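Local coordinates for protein glutathione S-transferase (Rhodospirillum rubrum F11, PDB 4O7H) that probably catalyses the conjugation of glutathione to electrophilic substrates, as a dimeric enzyme with an N-terminal thioredoxin-like domain and a helical C-terminal domain, at residues F98-T107 with T165-I173; M87-F98 with R151-A162. All coordinates share one frame; numbering follows the deposited sequence.

Contact 1 (F98-T107 with T165-I173); sequences FDRKFNREVT and TAACHLSLI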
loop_
_atom_site.group_PDB
_atom_site.type_symbol
_atom_site.label_atom_id
_atom_site.label_comp_id
_atom_site.label_asym_id
_atom_site.label_seq_id
_atom_site.Cartn_x
_atom_site.Cartn_y
_atom_site.Cartn_z
ATOM N N PHE A 98 8.314 -0.662 3.822
ATOM C CA PHE A 98 8.535 -2.085 3.506
ATOM C C PHE A 98 7.500 -2.612 2.569
ATOM O O PHE A 98 7.834 -3.346 1.633
ATOM C CB PHE A 98 8.654 -2.926 4.811
ATOM C CG PHE A 98 9.961 -2.659 5.477
ATOM C CD1 PHE A 98 11.124 -3.268 5.044
ATOM C CD2 PHE A 98 10.018 -1.724 6.476
ATOM C CE1 PHE A 98 12.351 -2.920 5.637
ATOM C CE2 PHE A 98 11.238 -1.354 7.038
ATOM C CZ PHE A 98 12.386 -1.981 6.613
ATOM N N ASP A 99 6.215 -2.271 2.768
ATOM C CA ASP A 99 5.189 -2.837 1.856
ATOM C C ASP A 99 5.168 -2.206 0.447
ATOM O O ASP A 99 4.591 -2.780 -0.481
ATOM C CB ASP A 99 3.785 -2.776 2.480
ATOM C CG ASP A 99 3.518 -3.877 3.474
ATOM O OD1 ASP A 99 4.171 -4.987 3.461
ATOM O OD2 ASP A 99 2.650 -3.669 4.369
ATOM N N ARG A 100 5.766 -1.033 0.281
ATOM C CA ARG A 100 5.980 -0.424 -1.047
ATOM C C ARG A 100 7.416 -0.551 -1.521
ATOM O O ARG A 100 7.661 -1.179 -2.557
ATOM C CB ARG A 100 5.550 1.084 -1.065
ATOM C CG ARG A 100 5.901 1.824 -2.347
ATOM C CD ARG A 100 5.195 3.218 -2.491
ATOM N NE ARG A 100 5.523 4.043 -1.339
ATOM C CZ ARG A 100 4.665 4.480 -0.423
ATOM N NH1 ARG A 100 3.372 4.195 -0.513
ATOM N NH2 ARG A 100 5.115 5.147 0.607
ATOM N N LYS A 101 8.329 0.169 -0.894
ATOM C CA LYS A 101 9.708 0.329 -1.400
ATOM C C LYS A 101 10.475 -1.010 -1.322
ATOM O O LYS A 101 11.038 -1.482 -2.314
ATOM C CB LYS A 101 10.466 1.447 -0.705
ATOM C CG LYS A 101 11.780 1.771 -1.335
ATOM C CD LYS A 101 12.545 2.830 -0.566
ATOM C CE LYS A 101 14.002 2.924 -0.973
ATOM N NZ LYS A 101 14.191 3.482 -2.346
ATOM N N PHE A 102 10.554 -1.608 -0.136
ATOM C CA PHE A 102 11.242 -2.887 -0.037
ATOM C C PHE A 102 10.560 -3.911 -0.906
ATOM O O PHE A 102 11.212 -4.697 -1.619
ATOM C CB PHE A 102 11.289 -3.352 1.439
ATOM C CG PHE A 102 12.114 -4.605 1.681
ATOM C CD1 PHE A 102 11.657 -5.845 1.329
ATOM C CD2 PHE A 102 13.312 -4.505 2.327
ATOM C CE1 PHE A 102 12.420 -6.962 1.567
ATOM C CE2 PHE A 102 14.069 -5.613 2.599
ATOM C CZ PHE A 102 13.624 -6.854 2.211
ATOM N N ASN A 103 9.221 -3.917 -0.885
ATOM C CA ASN A 103 8.461 -4.880 -1.640
ATOM C C ASN A 103 8.783 -4.802 -3.134
ATOM O O ASN A 103 8.947 -5.832 -3.780
ATOM C CB ASN A 103 6.976 -4.695 -1.406
ATOM C CG ASN A 103 6.146 -5.729 -2.122
ATOM O OD1 ASN A 103 6.266 -6.916 -1.880
ATOM N ND2 ASN A 103 5.336 -5.265 -3.104
ATOM N N ARG A 104 8.823 -3.580 -3.671
ATOM C CA ARG A 104 9.042 -3.415 -5.106
ATOM C C ARG A 104 10.480 -3.707 -5.501
ATOM O O ARG A 104 10.715 -4.237 -6.600
ATOM C CB ARG A 104 8.608 -1.993 -5.572
ATOM C CG ARG A 104 7.091 -1.833 -5.508
ATOM C CD ARG A 104 6.265 -2.675 -6.518
ATOM N NE ARG A 104 6.501 -2.264 -7.919
ATOM C CZ ARG A 104 5.880 -1.244 -8.522
ATOM N NH1 ARG A 104 4.960 -0.548 -7.875
ATOM N NH2 ARG A 104 6.178 -0.933 -9.774
ATOM N N GLU A 105 11.423 -3.353 -4.641
ATOM C CA GLU A 105 12.839 -3.401 -4.955
ATOM C C GLU A 105 13.467 -4.767 -4.673
ATOM O O GLU A 105 14.518 -5.097 -5.244
ATOM C CB GLU A 105 13.599 -2.338 -4.165
ATOM C CG GLU A 105 13.252 -0.908 -4.587
ATOM C CD GLU A 105 13.944 0.208 -3.806
ATOM O OE1 GLU A 105 14.692 -0.030 -2.844
ATOM O OE2 GLU A 105 13.760 1.398 -4.186
ATOM N N VAL A 106 12.860 -5.536 -3.773
ATOM C CA VAL A 106 13.464 -6.775 -3.269
ATOM C C VAL A 106 12.484 -7.968 -3.274
ATOM O O VAL A 106 12.684 -8.997 -3.906
ATOM C CB VAL A 106 14.034 -6.538 -1.846
ATOM C CG1 VAL A 106 14.727 -7.808 -1.368
ATOM C CG2 VAL A 106 14.977 -5.330 -1.738
ATOM N N THR A 107 11.399 -7.870 -2.503
ATOM C CA THR A 107 10.498 -8.980 -2.358
ATOM C C THR A 107 9.854 -9.470 -3.652
ATOM O O THR A 107 9.882 -10.675 -3.975
ATOM C CB THR A 107 9.375 -8.641 -1.365
ATOM O OG1 THR A 107 9.972 -8.053 -0.202
ATOM C CG2 THR A 107 8.651 -9.934 -0.973
ATOM N N THR A 165 6.239 -6.138 9.701
ATOM C CA THR A 165 6.240 -6.007 8.243
ATOM C C THR A 165 7.663 -6.256 7.684
ATOM O O THR A 165 7.850 -7.084 6.798
ATOM C CB THR A 165 5.701 -4.624 7.816
ATOM O OG1 THR A 165 4.387 -4.419 8.394
ATOM C CG2 THR A 165 5.626 -4.541 6.285
ATOM N N ALA A 166 8.647 -5.552 8.239
ATOM C CA ALA A 166 10.019 -5.678 7.779
ATOM C C ALA A 166 10.531 -7.146 7.932
ATOM O O ALA A 166 11.138 -7.719 6.989
ATOM C CB ALA A 166 10.939 -4.727 8.549
ATOM N N ALA A 167 10.233 -7.772 9.067
ATOM C CA ALA A 167 10.718 -9.112 9.363
ATOM C C ALA A 167 10.004 -10.109 8.455
ATOM O O ALA A 167 10.605 -11.116 8.045
ATOM C CB ALA A 167 10.501 -9.452 10.837
ATOM N N CYS A 168 8.728 -9.864 8.135
ATOM C CA CYS A 168 7.970 -10.820 7.305
ATOM C C CYS A 168 8.509 -10.773 5.872
ATOM O O CYS A 168 8.689 -11.819 5.225
ATOM C CB CYS A 168 6.486 -10.599 7.378
ATOM S SG CYS A 168 5.788 -11.201 8.918
ATOM N N HIS A 169 8.802 -9.574 5.366
ATOM C CA HIS A 169 9.433 -9.463 4.043
ATOM C C HIS A 169 10.785 -10.171 4.059
ATOM O O HIS A 169 11.068 -10.984 3.199
ATOM C CB HIS A 169 9.576 -8.004 3.691
ATOM C CG HIS A 169 8.373 -7.462 2.997
ATOM N ND1 HIS A 169 7.323 -6.825 3.629
ATOM C CD2 HIS A 169 8.048 -7.502 1.693
ATOM C CE1 HIS A 169 6.445 -6.432 2.712
ATOM N NE2 HIS A 169 6.844 -6.901 1.551
ATOM N N LEU A 170 11.604 -9.874 5.070
ATOM C CA LEU A 170 12.943 -10.444 5.151
ATOM C C LEU A 170 12.893 -11.938 5.298
ATOM O O LEU A 170 13.799 -12.639 4.807
ATOM C CB LEU A 170 13.777 -9.804 6.241
ATOM C CG LEU A 170 14.362 -8.446 5.818
ATOM C CD1 LEU A 170 14.853 -7.667 7.010
ATOM C CD2 LEU A 170 15.542 -8.671 4.874
ATOM N N SER A 171 11.836 -12.464 5.926
ATOM C CA SER A 171 11.721 -13.908 6.116
ATOM C C SER A 171 11.595 -14.591 4.775
ATOM O O SER A 171 12.060 -15.748 4.599
ATOM C CB SER A 171 10.586 -14.287 7.054
ATOM O OG SER A 171 9.291 -14.167 6.512
ATOM N N LEU A 172 10.945 -13.924 3.825
ATOM C CA LEU A 172 10.798 -14.538 2.488
ATOM C C LEU A 172 12.107 -14.432 1.695
ATOM O O LEU A 172 12.485 -15.401 1.020
ATOM C CB LEU A 172 9.654 -13.910 1.718
ATOM C CG LEU A 172 8.335 -14.502 2.171
ATOM C CD1 LEU A 172 7.232 -13.508 1.806
ATOM C CD2 LEU A 172 8.142 -15.879 1.539
ATOM N N ILE A 173 12.844 -13.337 1.863
ATOM C CA ILE A 173 14.178 -13.220 1.257
ATOM C C ILE A 173 15.086 -14.279 1.859
ATOM O O ILE A 173 15.867 -14.907 1.143
ATOM C CB ILE A 173 14.808 -11.820 1.422
ATOM C CG1 ILE A 173 13.802 -10.695 1.034
ATOM C CG2 ILE A 173 16.061 -11.696 0.569
ATOM C CD1 ILE A 173 12.974 -10.978 -0.211
#

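Contact 2 (M87-F98 with R151-A162); sequences MRAEVRRLVAWF and RRWLAGDMLTYA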
loop_
_atom_site.group_PDB
_atom_site.type_symbol
_atom_site.label_atom_id
_atom_site.label_comp_id
_atom_site.label_asym_id
_atom_site.label_seq_id
_atom_site.Cartn_x
_atom_site.Cartn_y
_atom_site.Cartn_z
ATOM N N MET A 87 3.693 8.754 16.943
ATOM C CA MET A 87 4.322 7.454 16.944
ATOM C C MET A 87 3.612 6.581 15.930
ATOM O O MET A 87 4.257 5.914 15.122
ATOM C CB MET A 87 4.239 6.788 18.295
ATOM C CG MET A 87 4.669 5.334 18.219
ATOM S SD MET A 87 4.980 4.668 19.843
ATOM C CE MET A 87 5.600 3.081 19.306
ATOM N N ARG A 88 2.284 6.603 15.975
ATOM C CA ARG A 88 1.483 5.789 15.005
ATOM C C ARG A 88 1.831 6.163 13.569
ATOM O O ARG A 88 1.935 5.294 12.689
ATOM C CB ARG A 88 -0.006 5.957 15.267
ATOM C CG ARG A 88 -0.400 5.377 16.595
ATOM C CD ARG A 88 -1.650 5.981 17.115
ATOM N NE ARG A 88 -2.799 5.554 16.377
ATOM C CZ ARG A 88 -3.527 4.484 16.657
ATOM N NH1 ARG A 88 -3.187 3.690 17.658
ATOM N NH2 ARG A 88 -4.602 4.218 15.925
ATOM N N ALA A 89 2.034 7.456 13.305
ATOM C CA ALA A 89 2.436 7.891 11.978
ATOM C C ALA A 89 3.806 7.323 11.560
ATOM O O ALA A 89 4.010 7.050 10.384
ATOM C CB ALA A 89 2.456 9.412 11.918
ATOM N N GLU A 90 4.752 7.219 12.499
ATOM C CA GLU A 90 6.076 6.667 12.219
ATOM C C GLU A 90 5.958 5.164 11.924
ATOM O O GLU A 90 6.580 4.632 10.973
ATOM C CB GLU A 90 7.019 6.949 13.402
ATOM C CG GLU A 90 8.402 6.357 13.296
ATOM C CD GLU A 90 9.257 6.888 12.157
ATOM O OE1 GLU A 90 8.872 7.875 11.487
ATOM O OE2 GLU A 90 10.346 6.296 11.903
ATOM N N VAL A 91 5.138 4.487 12.713
ATOM C CA VAL A 91 4.866 3.061 12.425
ATOM C C VAL A 91 4.327 2.910 10.999
ATOM O O VAL A 91 4.794 2.039 10.209
ATOM C CB VAL A 91 3.874 2.450 13.421
ATOM C CG1 VAL A 91 3.506 1.032 12.985
ATOM C CG2 VAL A 91 4.469 2.431 14.815
ATOM N N ARG A 92 3.325 3.706 10.659
ATOM C CA ARG A 92 2.690 3.611 9.335
ATOM C C ARG A 92 3.641 3.987 8.180
ATOM O O ARG A 92 3.619 3.344 7.091
ATOM C CB ARG A 92 1.373 4.379 9.297
ATOM C CG ARG A 92 0.313 3.786 10.184
ATOM C CD ARG A 92 -1.045 4.332 9.869
ATOM N NE ARG A 92 -2.136 3.846 10.716
ATOM C CZ ARG A 92 -2.673 4.492 11.752
ATOM N NH1 ARG A 92 -2.211 5.658 12.178
ATOM N NH2 ARG A 92 -3.700 3.968 12.355
ATOM N N ARG A 93 4.500 4.989 8.410
ATOM C CA ARG A 93 5.554 5.332 7.477
ATOM C C ARG A 93 6.416 4.128 7.171
ATOM O O ARG A 93 6.703 3.854 6.003
ATOM C CB ARG A 93 6.441 6.504 8.025
ATOM C CG ARG A 93 7.542 6.917 7.060
ATOM C CD ARG A 93 8.483 7.965 7.675
ATOM N NE ARG A 93 9.409 7.419 8.674
ATOM C CZ ARG A 93 10.517 6.769 8.345
ATOM N NH1 ARG A 93 10.814 6.554 7.061
ATOM N NH2 ARG A 93 11.309 6.320 9.298
ATOM N N LEU A 94 6.848 3.455 8.222
ATOM C CA LEU A 94 7.761 2.328 8.057
ATOM C C LEU A 94 7.042 1.122 7.471
ATOM O O LEU A 94 7.610 0.387 6.641
ATOM C CB LEU A 94 8.446 2.005 9.391
ATOM C CG LEU A 94 9.571 2.997 9.711
ATOM C CD1 LEU A 94 9.963 2.827 11.157
ATOM C CD2 LEU A 94 10.763 2.813 8.781
ATOM N N VAL A 95 5.789 0.892 7.880
ATOM C CA VAL A 95 4.976 -0.132 7.189
ATOM C C VAL A 95 5.001 0.118 5.693
ATOM O O VAL A 95 5.212 -0.814 4.897
ATOM C CB VAL A 95 3.524 -0.198 7.740
ATOM C CG1 VAL A 95 2.636 -1.043 6.853
ATOM C CG2 VAL A 95 3.576 -0.782 9.128
ATOM N N ALA A 96 4.718 1.357 5.274
ATOM C CA ALA A 96 4.762 1.684 3.852
ATOM C C ALA A 96 6.167 1.526 3.246
ATOM O O ALA A 96 6.286 1.081 2.100
ATOM C CB ALA A 96 4.273 3.106 3.618
ATOM N N TRP A 97 7.193 1.918 3.962
ATOM C CA TRP A 97 8.561 1.726 3.457
ATOM C C TRP A 97 8.746 0.257 3.003
ATOM O O TRP A 97 9.269 -0.017 1.901
ATOM C CB TRP A 97 9.560 2.030 4.531
ATOM C CG TRP A 97 10.958 1.816 4.079
ATOM C CD1 TRP A 97 11.624 0.625 4.043
ATOM C CD2 TRP A 97 11.883 2.810 3.601
ATOM N NE1 TRP A 97 12.887 0.809 3.554
ATOM C CE2 TRP A 97 13.072 2.156 3.315
ATOM C CE3 TRP A 97 11.813 4.200 3.428
ATOM C CZ2 TRP A 97 14.208 2.827 2.822
ATOM C CZ3 TRP A 97 12.904 4.849 2.955
ATOM C CH2 TRP A 97 14.094 4.180 2.667
ATOM N N PHE A 98 8.314 -0.662 3.822
ATOM C CA PHE A 98 8.535 -2.085 3.506
ATOM C C PHE A 98 7.500 -2.612 2.569
ATOM O O PHE A 98 7.834 -3.346 1.633
ATOM C CB PHE A 98 8.654 -2.926 4.811
ATOM C CG PHE A 98 9.961 -2.659 5.477
ATOM C CD1 PHE A 98 11.124 -3.268 5.044
ATOM C CD2 PHE A 98 10.018 -1.724 6.476
ATOM C CE1 PHE A 98 12.351 -2.920 5.637
ATOM C CE2 PHE A 98 11.238 -1.354 7.038
ATOM C CZ PHE A 98 12.386 -1.981 6.613
ATOM N N ARG A 151 17.121 3.135 18.238
ATOM C CA ARG A 151 15.824 2.862 18.824
ATOM C C ARG A 151 15.761 1.445 19.337
ATOM O O ARG A 151 16.533 0.610 18.911
ATOM C CB ARG A 151 14.772 3.021 17.720
ATOM C CG ARG A 151 14.682 4.375 17.092
ATOM C CD ARG A 151 13.796 4.323 15.862
ATOM N NE ARG A 151 13.633 5.639 15.263
ATOM C CZ ARG A 151 12.786 5.937 14.289
ATOM N NH1 ARG A 151 12.743 7.162 13.803
ATOM N NH2 ARG A 151 11.950 5.030 13.814
ATOM N N ARG A 152 14.829 1.175 20.231
ATOM C CA ARG A 152 14.659 -0.137 20.795
ATOM C C ARG A 152 14.153 -1.110 19.719
ATOM O O ARG A 152 14.645 -2.226 19.594
ATOM C CB ARG A 152 13.670 -0.036 21.942
ATOM C CG ARG A 152 13.504 -1.284 22.751
ATOM C CD ARG A 152 12.403 -1.037 23.769
ATOM N NE ARG A 152 12.320 -2.077 24.776
ATOM C CZ ARG A 152 13.362 -2.469 25.491
ATOM N NH1 ARG A 152 14.549 -1.922 25.261
ATOM N NH2 ARG A 152 13.232 -3.412 26.404
ATOM N N TRP A 153 13.177 -0.649 18.956
ATOM C CA TRP A 153 12.559 -1.424 17.880
ATOM C C TRP A 153 12.476 -0.466 16.682
ATOM O O TRP A 153 12.791 0.718 16.784
ATOM C CB TRP A 153 11.177 -1.919 18.298
ATOM C CG TRP A 153 11.196 -2.940 19.369
ATOM C CD1 TRP A 153 10.937 -2.733 20.704
ATOM C CD2 TRP A 153 11.467 -4.334 19.234
ATOM N NE1 TRP A 153 11.055 -3.917 21.397
ATOM C CE2 TRP A 153 11.367 -4.913 20.525
ATOM C CE3 TRP A 153 11.817 -5.150 18.159
ATOM C CZ2 TRP A 153 11.583 -6.282 20.758
ATOM C CZ3 TRP A 153 12.032 -6.487 18.388
ATOM C CH2 TRP A 153 11.932 -7.040 19.683
ATOM N N LEU A 154 12.033 -0.916 15.503
ATOM C CA LEU A 154 12.230 -0.062 14.300
ATOM C C LEU A 154 11.527 1.292 14.350
ATOM O O LEU A 154 12.033 2.267 13.822
ATOM C CB LEU A 154 11.721 -0.720 13.018
ATOM C CG LEU A 154 12.472 -1.895 12.453
ATOM C CD1 LEU A 154 11.819 -2.266 11.113
ATOM C CD2 LEU A 154 13.923 -1.523 12.229
ATOM N N ALA A 155 10.369 1.343 14.994
ATOM C CA ALA A 155 9.558 2.558 15.056
ATOM C C ALA A 155 9.624 3.258 16.378
ATOM O O ALA A 155 8.947 4.290 16.556
ATOM C CB ALA A 155 8.099 2.258 14.718
ATOM N N GLY A 156 10.399 2.734 17.312
ATOM C CA GLY A 156 10.545 3.329 18.656
ATOM C C GLY A 156 10.600 2.320 19.784
ATOM O O GLY A 156 11.264 1.296 19.693
ATOM N N ASP A 157 9.920 2.639 20.897
ATOM C CA ASP A 157 10.125 1.948 22.158
ATOM C C ASP A 157 9.445 0.585 22.289
ATOM O O ASP A 157 9.768 -0.197 23.182
ATOM C CB ASP A 157 9.640 2.852 23.309
ATOM N N MET A 158 8.554 0.257 21.363
ATOM C CA MET A 158 7.801 -0.987 21.472
ATOM C C MET A 158 7.775 -1.650 20.102
ATOM O O MET A 158 7.906 -0.963 19.120
ATOM C CB MET A 158 6.374 -0.718 21.918
ATOM C CG MET A 158 5.644 0.338 21.151
ATOM S SD MET A 158 3.959 0.637 21.753
ATOM C CE MET A 158 3.099 -0.632 20.845
ATOM N N LEU A 159 7.642 -2.966 20.096
ATOM C CA LEU A 159 7.479 -3.699 18.865
ATOM C C LEU A 159 6.137 -3.278 18.227
ATOM O O LEU A 159 5.106 -3.160 18.910
ATOM C CB LEU A 159 7.541 -5.199 19.120
ATOM C CG LEU A 159 7.422 -6.021 17.837
ATOM C CD1 LEU A 159 8.434 -7.160 17.758
ATOM C CD2 LEU A 159 6.013 -6.479 17.660
ATOM N N THR A 160 6.152 -3.075 16.890
ATOM C CA THR A 160 4.960 -2.604 16.175
ATOM C C THR A 160 4.850 -3.315 14.843
ATOM O O THR A 160 5.691 -4.155 14.480
ATOM C CB THR A 160 5.011 -1.107 15.877
ATOM O OG1 THR A 160 6.113 -0.824 14.999
ATOM C CG2 THR A 160 5.132 -0.340 17.170
ATOM N N TYR A 161 3.809 -2.937 14.113
ATOM C CA TYR A 161 3.614 -3.438 12.756
ATOM C C TYR A 161 4.865 -3.121 11.912
ATOM O O TYR A 161 5.128 -3.763 10.909
ATOM C CB TYR A 161 2.398 -2.800 12.112
ATOM C CG TYR A 161 1.099 -3.392 12.567
ATOM C CD1 TYR A 161 0.870 -4.747 12.430
ATOM C CD2 TYR A 161 0.098 -2.626 13.083
ATOM C CE1 TYR A 161 -0.323 -5.284 12.808
ATOM C CE2 TYR A 161 -1.103 -3.174 13.446
ATOM C CZ TYR A 161 -1.284 -4.512 13.350
ATOM O OH TYR A 161 -2.486 -5.038 13.734
ATOM N N ALA A 162 5.652 -2.114 12.259
ATOM C CA ALA A 162 6.865 -1.875 11.479
ATOM C C ALA A 162 7.820 -3.018 11.521
ATOM O O ALA A 162 8.367 -3.467 10.469
ATOM C CB ALA A 162 7.553 -0.604 11.968
#

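Contact 1 (F98-T107 with T165-I173)
The F98 ring is covered on one face by the methyl of A166, whose CB stands 3.5 Å from the F98 ring centroid and 4° off the normal, a CH-pi contact over the centre; CD1 of W97 lies over the other face. The H169 ring has the carbonyl O of F98 over one face and D99, N103, T107 and T165 around its edge. F102 meets I173 CG1 at its ring edge, 4.0 Å from F102 CE1, while V106 CB lies off-centre over one face of the F102 ring. The F102 and H169 rings meet obliquely, their planes at 64°. H169 ND1 donates to T165 O at 3.2 Å, from above the carbonyl plane; the same oxygen also accepts from the backbone N of H169. The ring's other nitrogen, NE2, reaches N103 OD1 in a weak bond of 3.5 Å. The approaches of D99 OD1 and T107 OG1 to H169 ring carbons are too short to be trusted. In the all-helical C-terminal domain of the glutathione transferase fold, segments 98-107 and 165-173, of helices 85-119 and 161-175, run nearly parallel (crossing angle -16°), and H169 is a knob in the hole formed by D99, F102, N103 and T107. A pi-type turn widens the first helix: T107 N bonds to F102 O, which V106 N reaches from the opposite face of the carbonyl plane. Further along, V106 CG1 packs on I173 CD1 at 3.8 Å. T165 lays its CG2 methyl against the D99 carboxylate and turns OG1 to K15 of helix 11-22. D99 OD2 bonds to W65 NE1 and makes a salt bridge to K15, tying both helices to the thioredoxin-like domain.

Contact 2 (M87-F98 with R151-A162)
V91 and A155 meet at the tight centre of the contact, where V91 CG2 touches A155 CB at 3.6 Å and leans on the side chain of T160. One turn on, L94 sets CB against A162 CB and sends CD1 to L154 O, 3.4 Å away. V95 CG2 lies alongside Y161 CB at 3.8 Å, the two side chains pointing the same way. The side chains that meet here are apolar but for T160 OG1, which caps helix 161-175 by accepting from A162 N. T160 N donates to D163 OD2, in the Thr-X-X-Asp sequence of the N-capping motif familiar from glutathione transferases. The more exposed side is polar. R151 grips E90 end-on, NH2 at 2.8 Å and NH1 at 3.2 Å from E90 OE2, with the oxygen in the guanidinium plane and the carboxylate turned 74° to it. R93 holds the same carboxylate side-on, NE to OE1 and NH2 to OE2, so OE2 takes three N-H groups. A bend at chi2 (64°) brings the E90 carboxylate to R93. R151 NH2 also donates to a lone pair of L154 O, fixing the arginine to its own loop. Were E90 replaced by an alanine, R93 and R151 would probably lose their shared counter-charge, their NH2 atoms only 4.7 Å apart. At the N-terminal end of 87-98, partly exposed M87 reaches M158, but its two conformers make the very short approach doubtful. Helix 127-150 flanks the contact, with Y143 and L147 on L94 and I144 on L154 and F98; helix 64-74 takes V95 and Y161, and the far side of helix 85-119 faces the second subunit, whose E73 takes salt bridges from R88 and R92.

Contacts 1 and 2 are successive levels of one pairing between helix 85-119 and the 151-175 region, their centres about 14 Å apart. F98 belongs to both: its ring meets A166 in 165-173 and L154 in 151-162. Across the boundary F102 N lies 2.9 Å from W97 O, a probable helical hydrogen bond, and A166 CB packs on L154 CD1 at 3.7 Å. T165 OG1 stands 3.8 Å from V95 CG2. Contact 2 holds the start of helix 161-175, contact 1 its body, which faces helix 11-22. In this family glutathione binds largely to the thioredoxin-like domain, so contact 1 probably lies nearer the site. Both contacts also border the second subunit.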